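Local coordinates for protein putative uronate isomerase (Thermotoga maritima, PDB 4NAR) that probably belongs to the lactate racemase (LarA-like) family and may interconvert the stereoisomers of lactate or a related hydroxy acid, though its substrate remains unconfirmed, at residues F142-V152 with I214-Y225; T173-V184 with N346-N355. All blocks are in the same frame, centred on the assembly; numbering follows the deposited sequence.

Contact 1: residues F142-V152 with I214-Y225; sequences FDAIFFINGTV and IKARSFTLNMVY. With ACT (acetate ion), chain E.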
loop_
_atom_site.group_PDB
_atom_site.type_symbol
_atom_site.label_atom_id
_atom_site.label_comp_id
_atom_site.label_asym_id
_atom_site.label_seq_id
_atom_site.Cartn_x
_atom_site.Cartn_y
_atom_site.Cartn_z
ATOM N N PHE A 142 16.189 -11.416 -17.761
ATOM C CA PHE A 142 15.820 -12.380 -16.723
ATOM C C PHE A 142 15.095 -13.586 -17.302
ATOM O O PHE A 142 14.353 -13.467 -18.275
ATOM C CB PHE A 142 14.994 -11.736 -15.600
ATOM C CG PHE A 142 15.792 -10.808 -14.727
ATOM C CD1 PHE A 142 16.781 -11.311 -13.878
ATOM C CD2 PHE A 142 15.577 -9.430 -14.772
ATOM C CE1 PHE A 142 17.549 -10.456 -13.082
ATOM C CE2 PHE A 142 16.339 -8.553 -13.973
ATOM C CZ PHE A 142 17.326 -9.068 -13.127
ATOM N N ASP A 143 15.326 -14.751 -16.709
ATOM C CA ASP A 143 14.646 -15.961 -17.150
ATOM C C ASP A 143 13.293 -16.084 -16.459
ATOM O O ASP A 143 12.358 -16.681 -16.997
ATOM C CB ASP A 143 15.506 -17.194 -16.869
ATOM C CG ASP A 143 16.778 -17.218 -17.698
ATOM O OD1 ASP A 143 17.869 -17.399 -17.101
ATOM O OD2 ASP A 143 16.682 -17.055 -18.942
ATOM N N ALA A 144 13.198 -15.528 -15.256
ATOM C CA ALA A 144 11.937 -15.506 -14.536
ATOM C C ALA A 144 11.904 -14.323 -13.592
ATOM O O ALA A 144 12.940 -13.905 -13.047
ATOM C CB ALA A 144 11.708 -16.805 -13.773
ATOM N N ILE A 145 10.706 -13.771 -13.427
ATOM C CA ILE A 145 10.486 -12.697 -12.479
ATOM C C ILE A 145 9.366 -13.122 -11.545
ATOM O O ILE A 145 8.267 -13.471 -11.994
ATOM C CB ILE A 145 10.093 -11.404 -13.178
ATOM C CG1 ILE A 145 11.116 -11.066 -14.264
ATOM C CG2 ILE A 145 10.009 -10.276 -12.154
ATOM C CD1 ILE A 145 10.900 -9.703 -14.914
ATOM N N PHE A 146 9.649 -13.091 -10.247
ATOM C CA PHE A 146 8.709 -13.545 -9.239
ATOM C C PHE A 146 8.260 -12.351 -8.442
ATOM O O PHE A 146 9.072 -11.657 -7.841
ATOM C CB PHE A 146 9.400 -14.540 -8.317
ATOM C CG PHE A 146 10.031 -15.690 -9.049
ATOM C CD1 PHE A 146 11.381 -15.671 -9.359
ATOM C CD2 PHE A 146 9.264 -16.787 -9.445
ATOM C CE1 PHE A 146 11.969 -16.735 -10.044
ATOM C CE2 PHE A 146 9.840 -17.846 -10.129
ATOM C CZ PHE A 146 11.198 -17.823 -10.426
ATOM N N PHE A 147 6.969 -12.090 -8.450
ATOM C CA PHE A 147 6.442 -10.980 -7.686
ATOM C C PHE A 147 5.742 -11.555 -6.445
ATOM O O PHE A 147 4.665 -12.155 -6.556
ATOM C CB PHE A 147 5.424 -10.196 -8.514
ATOM C CG PHE A 147 5.976 -9.587 -9.784
ATOM C CD1 PHE A 147 6.305 -8.231 -9.838
ATOM C CD2 PHE A 147 6.125 -10.361 -10.947
ATOM C CE1 PHE A 147 6.793 -7.652 -11.028
ATOM C CE2 PHE A 147 6.608 -9.797 -12.132
ATOM C CZ PHE A 147 6.935 -8.441 -12.175
ATOM N N ILE A 148 6.349 -11.387 -5.273
ATOM C CA ILE A 148 5.720 -11.828 -4.031
ATOM C C ILE A 148 4.921 -10.645 -3.483
ATOM O O ILE A 148 5.478 -9.684 -2.926
ATOM C CB ILE A 148 6.765 -12.294 -2.990
ATOM C CG1 ILE A 148 7.734 -13.301 -3.625
ATOM C CG2 ILE A 148 6.071 -12.890 -1.768
ATOM C CD1 ILE A 148 8.909 -13.684 -2.731
ATOM N N ASN A 149 3.608 -10.694 -3.660
ATOM C CA ASN A 149 2.763 -9.579 -3.243
ATOM C C ASN A 149 1.792 -10.033 -2.147
ATOM O O ASN A 149 1.701 -11.223 -1.854
ATOM C CB ASN A 149 2.019 -9.022 -4.464
ATOM C CG ASN A 149 1.282 -10.118 -5.249
ATOM O OD1 ASN A 149 0.071 -10.293 -5.084
ATOM N ND2 ASN A 149 2.012 -10.848 -6.115
ATOM N N GLY A 150 1.067 -9.102 -1.542
ATOM C CA GLY A 150 0.162 -9.455 -0.464
ATOM C C GLY A 150 -1.143 -8.687 -0.534
ATOM O O GLY A 150 -1.160 -7.486 -0.898
ATOM N N THR A 151 -2.234 -9.365 -0.160
ATOM C CA THR A 151 -3.574 -8.804 -0.355
ATOM C C THR A 151 -4.302 -8.507 0.954
ATOM O O THR A 151 -4.469 -9.387 1.814
ATOM C CB THR A 151 -4.456 -9.700 -1.263
ATOM O OG1 THR A 151 -3.889 -9.762 -2.583
ATOM C CG2 THR A 151 -5.880 -9.163 -1.341
ATOM N N VAL A 152 -4.753 -7.258 1.063
ATOM C CA VAL A 152 -5.347 -6.716 2.274
ATOM C C VAL A 152 -6.226 -5.542 1.819
ATOM O O VAL A 152 -5.997 -4.980 0.747
ATOM C CB VAL A 152 -4.203 -6.279 3.243
ATOM C CG1 VAL A 152 -4.472 -4.933 3.907
ATOM C CG2 VAL A 152 -3.933 -7.362 4.287
ATOM N N ILE A 214 7.745 -7.383 -21.089
ATOM C CA ILE A 214 8.535 -8.341 -20.306
ATOM C C ILE A 214 8.729 -9.640 -21.074
ATOM O O ILE A 214 7.750 -10.282 -21.452
ATOM C CB ILE A 214 7.852 -8.693 -18.970
ATOM C CG1 ILE A 214 7.804 -7.465 -18.061
ATOM C CG2 ILE A 214 8.554 -9.889 -18.291
ATOM C CD1 ILE A 214 6.920 -7.664 -16.854
ATOM N N LYS A 215 9.985 -10.033 -21.292
ATOM C CA LYS A 215 10.281 -11.291 -21.986
ATOM C C LYS A 215 10.487 -12.487 -21.057
ATOM O O LYS A 215 10.249 -13.626 -21.459
ATOM C CB LYS A 215 11.484 -11.140 -22.923
ATOM C CG LYS A 215 12.401 -9.985 -22.581
ATOM C CD LYS A 215 12.751 -9.215 -23.858
ATOM C CE LYS A 215 13.217 -10.151 -24.981
ATOM N NZ LYS A 215 12.463 -9.921 -26.249
ATOM N N ALA A 216 10.936 -12.234 -19.829
ATOM C CA ALA A 216 10.980 -13.290 -18.817
ATOM C C ALA A 216 9.581 -13.877 -18.604
ATOM O O ALA A 216 8.578 -13.218 -18.896
ATOM C CB ALA A 216 11.507 -12.741 -17.498
ATOM N N ARG A 217 9.513 -15.110 -18.101
ATOM C CA ARG A 217 8.260 -15.638 -17.546
ATOM C C ARG A 217 7.966 -14.923 -16.223
ATOM O O ARG A 217 8.867 -14.761 -15.393
ATOM C CB ARG A 217 8.360 -17.144 -17.289
ATOM C CG ARG A 217 8.559 -18.010 -18.538
ATOM C CD ARG A 217 8.562 -19.494 -18.157
ATOM N NE ARG A 217 7.260 -19.934 -17.644
ATOM C CZ ARG A 217 7.009 -21.150 -17.161
ATOM N NH1 ARG A 217 7.980 -22.063 -17.106
ATOM N NH2 ARG A 217 5.785 -21.448 -16.725
ATOM N N SER A 218 6.716 -14.508 -16.022
ATOM C CA SER A 218 6.345 -13.708 -14.846
ATOM C C SER A 218 5.409 -14.422 -13.877
ATOM O O SER A 218 4.326 -14.859 -14.265
ATOM C CB SER A 218 5.649 -12.423 -15.287
ATOM O OG SER A 218 6.589 -11.531 -15.841
ATOM N N PHE A 219 5.778 -14.483 -12.606
ATOM C CA PHE A 219 4.916 -15.162 -11.654
ATOM C C PHE A 219 4.383 -14.245 -10.592
ATOM O O PHE A 219 5.060 -13.322 -10.145
ATOM C CB PHE A 219 5.637 -16.358 -11.039
ATOM C CG PHE A 219 6.111 -17.339 -12.071
ATOM C CD1 PHE A 219 5.234 -18.286 -12.599
ATOM C CD2 PHE A 219 7.406 -17.262 -12.582
ATOM C CE1 PHE A 219 5.654 -19.178 -13.596
ATOM C CE2 PHE A 219 7.840 -18.153 -13.585
ATOM C CZ PHE A 219 6.959 -19.109 -14.093
ATOM N N THR A 220 3.138 -14.483 -10.220
ATOM C CA THR A 220 2.578 -13.830 -9.060
ATOM C C THR A 220 2.482 -14.844 -7.933
ATOM O O THR A 220 2.024 -15.980 -8.122
ATOM C CB THR A 220 1.195 -13.190 -9.331
ATOM O OG1 THR A 220 0.678 -12.667 -8.101
ATOM C CG2 THR A 220 0.188 -14.211 -9.917
ATOM N N LEU A 221 2.972 -14.442 -6.772
ATOM C CA LEU A 221 2.878 -15.250 -5.572
ATOM C C LEU A 221 2.122 -14.362 -4.579
ATOM O O LEU A 221 2.720 -13.544 -3.871
ATOM C CB LEU A 221 4.282 -15.647 -5.088
ATOM C CG LEU A 221 5.105 -16.432 -6.128
ATOM C CD1 LEU A 221 5.880 -15.522 -7.073
ATOM C CD2 LEU A 221 6.055 -17.433 -5.477
ATOM N N ASN A 222 0.795 -14.496 -4.596
ATOM C CA ASN A 222 -0.115 -13.580 -3.917
ATOM C C ASN A 222 -0.478 -14.128 -2.523
ATOM O O ASN A 222 -1.215 -15.115 -2.388
ATOM C CB ASN A 222 -1.367 -13.379 -4.786
ATOM C CG ASN A 222 -2.187 -12.149 -4.383
ATOM O OD1 ASN A 222 -2.141 -11.694 -3.228
ATOM N ND2 ASN A 222 -2.939 -11.597 -5.346
HETATM N N MSE A 223 0.063 -13.487 -1.495
HETATM C CA MSE A 223 -0.117 -13.929 -0.120
HETATM C C MSE A 223 -1.395 -13.381 0.502
HETATM O O MSE A 223 -1.824 -12.260 0.201
HETATM C CB MSE A 223 1.053 -13.441 0.731
HETATM C CG MSE A 223 2.407 -14.061 0.399
HETATM SE SE MSE A 223 3.808 -13.164 1.426
HETATM C CE MSE A 223 3.584 -11.337 0.804
ATOM N N VAL A 224 -1.991 -14.168 1.393
ATOM C CA VAL A 224 -3.036 -13.667 2.283
ATOM C C VAL A 224 -2.721 -14.167 3.702
ATOM O O VAL A 224 -2.293 -15.320 3.888
ATOM C CB VAL A 224 -4.452 -14.110 1.830
ATOM C CG1 VAL A 224 -5.523 -13.420 2.657
ATOM C CG2 VAL A 224 -4.666 -13.803 0.357
ATOM N N TYR A 225 -2.918 -13.311 4.701
ATOM C CA TYR A 225 -2.542 -13.657 6.062
ATOM C C TYR A 225 -3.357 -12.873 7.085
ATOM O O TYR A 225 -3.986 -11.854 6.775
ATOM C CB TYR A 225 -1.058 -13.372 6.297
ATOM C CG TYR A 225 -0.677 -12.019 5.752
ATOM C CD1 TYR A 225 -0.248 -11.887 4.438
ATOM C CD2 TYR A 225 -0.775 -10.863 6.535
ATOM C CE1 TYR A 225 0.078 -10.642 3.907
ATOM C CE2 TYR A 225 -0.441 -9.606 6.013
ATOM C CZ TYR A 225 -0.022 -9.507 4.696
ATOM O OH TYR A 225 0.316 -8.285 4.146
HETATM C C ACT E . 1.577 -4.959 -2.812
HETATM O O ACT E . 0.443 -4.448 -2.852
HETATM O OXT ACT E . 1.577 -6.197 -2.697
HETATM C CH3 ACT E . 2.827 -4.124 -2.894
HETATM O O HOH W 1 -3.126 -10.607 3.805
#
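Asn149 ties its side chain across to the neighbouring strand: ND2 donates to Thr220 OG1 at 3.0 Å, nearly straight at 166° and close to the amide plane. Its CG sits between the backbone N and carbonyl carbon (chi1 52°), which swings the amide over toward Thr220, while OD1 accepts from Gly162 N. Thr151 OG1 lies 2.7 Å from Asn222 OD1, with Ser160 O as a further partner of the hydroxyl. Gly150 N, turned away from the partner strand, hydrogen-bonds to OXT (3.2 Å) of an acetate ion, probably from crystallisation, that Arg41 and Gly161 also bind.

Backbone bonds alternate in parallel register: Phe219 N to Ile145 O at 2.8 Å, then Phe147 N to Phe219 O, and on to Thr151 N and Met223 O. Water 1 bridges Thr151 O and Tyr225 N.

The Phe146 and Phe219 rings run nearly parallel, 16° between planes, but too offset (centroids 5.5 Å apart) for a full stack; CE2 of Phe146 is 3.5 Å from CD2 of Phe219. On the other face, Ile145 CG1 packs 3.7 Å from Ala216 CB.

The strands, adjacent in the mixed sheet, are joined by a beta-alpha-beta crossover that includes helix 198-213. Strand 31-36 flanks 144-150, 231-240 flanks 217-227, and helix 241-259 covers the Thr220 and Asn222 face.

Contact 2: residues T173-V184 with N346-N355; sequences TEVVDTFHWAAV and NKNVAAHVIN. With SO4 (sulfate ion), chain B.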
loop_
_atom_site.group_PDB
_atom_site.type_symbol
_atom_site.label_atom_id
_atom_site.label_comp_id
_atom_site.label_asym_id
_atom_site.label_seq_id
_atom_site.Cartn_x
_atom_site.Cartn_y
_atom_site.Cartn_z
ATOM N N THR A 173 5.820 8.722 -10.855
ATOM C CA THR A 173 4.936 9.797 -10.454
ATOM C C THR A 173 3.629 9.939 -11.225
ATOM O O THR A 173 2.561 10.038 -10.616
ATOM C CB THR A 173 5.698 11.124 -10.515
ATOM O OG1 THR A 173 6.736 11.077 -9.534
ATOM C CG2 THR A 173 4.783 12.292 -10.211
ATOM N N GLU A 174 3.712 9.970 -12.551
ATOM C CA GLU A 174 2.550 10.349 -13.347
ATOM C C GLU A 174 1.403 9.370 -13.171
ATOM O O GLU A 174 0.291 9.783 -12.813
ATOM C CB GLU A 174 2.886 10.509 -14.832
ATOM C CG GLU A 174 4.042 11.442 -15.121
ATOM C CD GLU A 174 5.374 10.691 -15.174
ATOM O OE1 GLU A 174 5.584 9.748 -14.346
ATOM O OE2 GLU A 174 6.205 11.043 -16.051
ATOM N N VAL A 175 1.666 8.083 -13.407
ATOM C CA VAL A 175 0.593 7.103 -13.332
ATOM C C VAL A 175 0.081 6.934 -11.891
ATOM O O VAL A 175 -1.120 6.713 -11.663
ATOM C CB VAL A 175 1.019 5.741 -13.957
ATOM C CG1 VAL A 175 2.226 5.131 -13.191
ATOM C CG2 VAL A 175 -0.169 4.774 -14.038
ATOM N N VAL A 176 0.981 7.075 -10.920
ATOM C CA VAL A 176 0.621 6.907 -9.515
ATOM C C VAL A 176 -0.231 8.094 -9.006
ATOM O O VAL A 176 -1.205 7.905 -8.255
ATOM C CB VAL A 176 1.885 6.658 -8.650
ATOM C CG1 VAL A 176 1.563 6.749 -7.141
ATOM C CG2 VAL A 176 2.532 5.286 -9.028
ATOM N N ASP A 177 0.120 9.307 -9.428
ATOM C CA ASP A 177 -0.688 10.486 -9.115
ATOM C C ASP A 177 -2.115 10.284 -9.627
ATOM O O ASP A 177 -3.101 10.559 -8.913
ATOM C CB ASP A 177 -0.100 11.746 -9.763
ATOM C CG ASP A 177 1.081 12.332 -8.970
ATOM O OD1 ASP A 177 1.700 11.613 -8.137
ATOM O OD2 ASP A 177 1.393 13.528 -9.195
ATOM N N THR A 178 -2.198 9.790 -10.864
ATOM C CA THR A 178 -3.452 9.587 -11.569
ATOM C C THR A 178 -4.354 8.595 -10.854
ATOM O O THR A 178 -5.545 8.871 -10.670
ATOM C CB THR A 178 -3.211 9.082 -13.009
ATOM O OG1 THR A 178 -2.529 10.093 -13.760
ATOM C CG2 THR A 178 -4.534 8.730 -13.704
ATOM N N PHE A 179 -3.816 7.446 -10.445
ATOM C CA PHE A 179 -4.704 6.491 -9.786
ATOM C C PHE A 179 -5.109 6.955 -8.385
ATOM O O PHE A 179 -6.251 6.751 -7.967
ATOM C CB PHE A 179 -4.189 5.035 -9.835
ATOM C CG PHE A 179 -3.269 4.637 -8.700
ATOM C CD1 PHE A 179 -3.750 4.447 -7.403
ATOM C CD2 PHE A 179 -1.929 4.361 -8.955
ATOM C CE1 PHE A 179 -2.905 4.049 -6.373
ATOM C CE2 PHE A 179 -1.076 3.950 -7.928
ATOM C CZ PHE A 179 -1.567 3.795 -6.634
ATOM N N HIS A 180 -4.180 7.585 -7.673
ATOM C CA HIS A 180 -4.499 8.115 -6.349
ATOM C C HIS A 180 -5.621 9.158 -6.424
ATOM O O HIS A 180 -6.537 9.157 -5.597
ATOM C CB HIS A 180 -3.255 8.694 -5.670
ATOM C CG HIS A 180 -2.414 7.667 -4.980
ATOM N ND1 HIS A 180 -2.849 6.969 -3.870
ATOM C CD2 HIS A 180 -1.157 7.224 -5.234
ATOM C CE1 HIS A 180 -1.902 6.136 -3.474
ATOM N NE2 HIS A 180 -0.864 6.273 -4.285
ATOM N N TRP A 181 -5.561 10.029 -7.430
ATOM C CA TRP A 181 -6.580 11.054 -7.581
ATOM C C TRP A 181 -7.919 10.466 -8.024
ATOM O O TRP A 181 -8.973 10.873 -7.531
ATOM C CB TRP A 181 -6.118 12.131 -8.566
ATOM C CG TRP A 181 -7.015 13.336 -8.572
ATOM C CD1 TRP A 181 -7.792 13.779 -9.613
ATOM C CD2 TRP A 181 -7.253 14.238 -7.482
ATOM N NE1 TRP A 181 -8.490 14.905 -9.237
ATOM C CE2 TRP A 181 -8.177 15.212 -7.924
ATOM C CE3 TRP A 181 -6.762 14.335 -6.169
ATOM C CZ2 TRP A 181 -8.631 16.258 -7.114
ATOM C CZ3 TRP A 181 -7.216 15.378 -5.351
ATOM C CH2 TRP A 181 -8.139 16.324 -5.831
ATOM N N ALA A 182 -7.873 9.528 -8.973
ATOM C CA ALA A 182 -9.064 8.803 -9.413
ATOM C C ALA A 182 -9.746 8.168 -8.201
ATOM O O ALA A 182 -10.970 8.264 -8.040
ATOM C CB ALA A 182 -8.688 7.721 -10.438
ATOM N N ALA A 183 -8.941 7.543 -7.344
ATOM C CA ALA A 183 -9.454 6.847 -6.168
ATOM C C ALA A 183 -10.112 7.801 -5.187
ATOM O O ALA A 183 -11.189 7.520 -4.659
ATOM C CB ALA A 183 -8.325 6.062 -5.473
ATOM N N VAL A 184 -9.459 8.923 -4.920
ATOM C CA VAL A 184 -9.969 9.839 -3.906
ATOM C C VAL A 184 -11.274 10.547 -4.336
ATOM O O VAL A 184 -12.091 10.938 -3.484
ATOM C CB VAL A 184 -8.895 10.846 -3.421
ATOM C CG1 VAL A 184 -8.832 12.066 -4.360
ATOM C CG2 VAL A 184 -9.173 11.261 -1.950
ATOM N N ASN A 346 1.021 18.634 -6.226
ATOM C CA ASN A 346 1.077 17.190 -6.413
ATOM C C ASN A 346 -0.194 16.456 -5.947
ATOM O O ASN A 346 -0.565 16.522 -4.772
ATOM C CB ASN A 346 2.296 16.609 -5.695
ATOM C CG ASN A 346 2.408 15.108 -5.880
ATOM O OD1 ASN A 346 1.798 14.326 -5.132
ATOM N ND2 ASN A 346 3.172 14.694 -6.894
ATOM N N LYS A 347 -0.825 15.717 -6.858
ATOM C CA LYS A 347 -2.111 15.091 -6.575
ATOM C C LYS A 347 -2.070 13.879 -5.638
ATOM O O LYS A 347 -3.098 13.521 -5.034
ATOM C CB LYS A 347 -2.830 14.759 -7.884
ATOM C CG LYS A 347 -3.438 15.996 -8.534
ATOM C CD LYS A 347 -4.005 15.702 -9.906
ATOM C CE LYS A 347 -4.467 16.989 -10.585
ATOM N NZ LYS A 347 -5.891 17.251 -10.280
ATOM N N ASN A 348 -0.896 13.259 -5.512
ATOM C CA ASN A 348 -0.705 12.140 -4.590
ATOM C C ASN A 348 -0.801 12.669 -3.150
ATOM O O ASN A 348 -1.610 12.180 -2.347
ATOM C CB ASN A 348 0.646 11.442 -4.859
ATOM C CG ASN A 348 0.754 10.050 -4.205
ATOM O OD1 ASN A 348 -0.049 9.666 -3.333
ATOM N ND2 ASN A 348 1.766 9.294 -4.625
ATOM N N VAL A 349 0.011 13.676 -2.838
ATOM C CA VAL A 349 -0.121 14.426 -1.586
ATOM C C VAL A 349 -1.553 14.956 -1.372
ATOM O O VAL A 349 -2.110 14.851 -0.265
ATOM C CB VAL A 349 0.862 15.617 -1.543
ATOM C CG1 VAL A 349 0.609 16.495 -0.305
ATOM C CG2 VAL A 349 2.305 15.119 -1.588
ATOM N N ALA A 350 -2.144 15.521 -2.426
ATOM C CA ALA A 350 -3.512 16.021 -2.329
ATOM C C ALA A 350 -4.461 14.897 -1.914
ATOM O O ALA A 350 -5.286 15.062 -1.000
ATOM C CB ALA A 350 -3.967 16.649 -3.659
ATOM N N ALA A 351 -4.343 13.749 -2.578
ATOM C CA ALA A 351 -5.211 12.615 -2.257
ATOM C C ALA A 351 -4.970 12.131 -0.814
ATOM O O ALA A 351 -5.921 11.825 -0.077
ATOM C CB ALA A 351 -5.013 11.470 -3.278
ATOM N N HIS A 352 -3.699 12.078 -0.417
ATOM C CA HIS A 352 -3.310 11.594 0.912
ATOM C C HIS A 352 -3.994 12.381 2.037
ATOM O O HIS A 352 -4.591 11.818 2.964
ATOM C CB HIS A 352 -1.799 11.720 1.078
ATOM C CG HIS A 352 -1.347 11.742 2.512
ATOM N ND1 HIS A 352 -1.340 10.623 3.310
ATOM C CD2 HIS A 352 -0.863 12.758 3.272
ATOM C CE1 HIS A 352 -0.874 10.943 4.515
ATOM N NE2 HIS A 352 -0.587 12.228 4.514
ATOM N N VAL A 353 -3.875 13.697 1.929
ATOM C CA VAL A 353 -4.450 14.639 2.876
ATOM C C VAL A 353 -5.983 14.451 3.045
ATOM O O VAL A 353 -6.486 14.364 4.159
ATOM C CB VAL A 353 -4.015 16.076 2.453
ATOM C CG1 VAL A 353 -5.156 17.059 2.528
ATOM C CG2 VAL A 353 -2.775 16.508 3.247
ATOM N N ILE A 354 -6.718 14.351 1.946
ATOM C CA ILE A 354 -8.148 14.076 2.016
ATOM C C ILE A 354 -8.388 12.714 2.656
ATOM O O ILE A 354 -9.265 12.561 3.518
ATOM C CB ILE A 354 -8.779 14.046 0.619
ATOM C CG1 ILE A 354 -8.555 15.380 -0.109
ATOM C CG2 ILE A 354 -10.279 13.698 0.715
ATOM C CD1 ILE A 354 -8.908 15.348 -1.613
ATOM N N ASN A 355 -7.613 11.726 2.216
ATOM C CA ASN A 355 -7.710 10.377 2.747
ATOM C C ASN A 355 -7.610 10.331 4.280
ATOM O O ASN A 355 -8.435 9.693 4.960
ATOM C CB ASN A 355 -6.645 9.494 2.097
ATOM C CG ASN A 355 -7.054 9.015 0.704
ATOM O OD1 ASN A 355 -8.258 8.921 0.393
ATOM N ND2 ASN A 355 -6.058 8.690 -0.133
HETATM S S SO4 B . 2.471 5.379 -2.547
HETATM O O1 SO4 B . 1.497 4.910 -3.548
HETATM O O2 SO4 B . 3.680 4.543 -2.624
HETATM O O3 SO4 B . 2.793 6.789 -2.809
HETATM O O4 SO4 B . 1.880 5.265 -1.197
HETATM O O HOH W 2 0.028 15.651 -9.564
HETATM O O HOH W 3 -6.305 7.764 -3.077
#
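Two helices pack side by side here, 173-186 from the part of the chain matched to the lactate racemase N-terminal family and 347-357 from far later, with segment axes 8.3 Å apart at 30°. Where they meet, His180 and Asn348 grip a sulfate ion, probably from the crystallisation liquor: His180 NE2 donates to O1 at 2.8 Å, near the ring plane, and Asn348 ND2 to O3 at 3.3 Å. Asn348 OD1 lies over one face of the imidazole, 3.3 Å from His180 CD2, with Phe179 CE1 over the opposite face, so the ring is sandwiched. Thr72 and Trp283 also hydrogen-bond to the sulfate.

Asn346 is the N-cap of the second helix. With CG anti to the backbone N (chi1 -179°), its OD1 turns back to accept from Val349 N at 3.0 Å, in the carbonyl plane, and more weakly from Asn348 N. Water 2 links Asp177 OD2 to Lys347 N, setting a carboxylate beside this helix start, where it would probably be stabilised.

Lys347 lays its chain across the Trp181 indole: NZ is 3.9 Å from the five-membered ring centroid, 21° off its normal, a cation-pi contact, and CD adds a CH-pi contact. Asp125 accepts from Trp181 NE1. Farther along, Val184 CB meets Ala351 CB at 3.9 Å, and Val184 CG2 touches Ile354 CG2; helix 332-341 packs against Trp181, Ala350 and Ile354.

The two contacts are separate, with centres 25 Å apart and nearest atoms about 12 Å apart. Their segments alternate along the chain: 142-152, 173-184, 214-225, then 346-355. Contact 1 lies in the mixed seven-strand sheet, joining two adjacent parallel strands. Contact 2 is purely helical and reaches much farther along the sequence, since 161 residues separate its segments. Helix 173-186 falls in sequence between the two strands of contact 1, whereas helix 347-357 falls between strands 302-308 and 373-379 of the five-strand parallel sheet. Contact 2 therefore joins a helix inserted between strands of the first sheet to one inserted between strands of the second, helping to link the two sheet-containing parts.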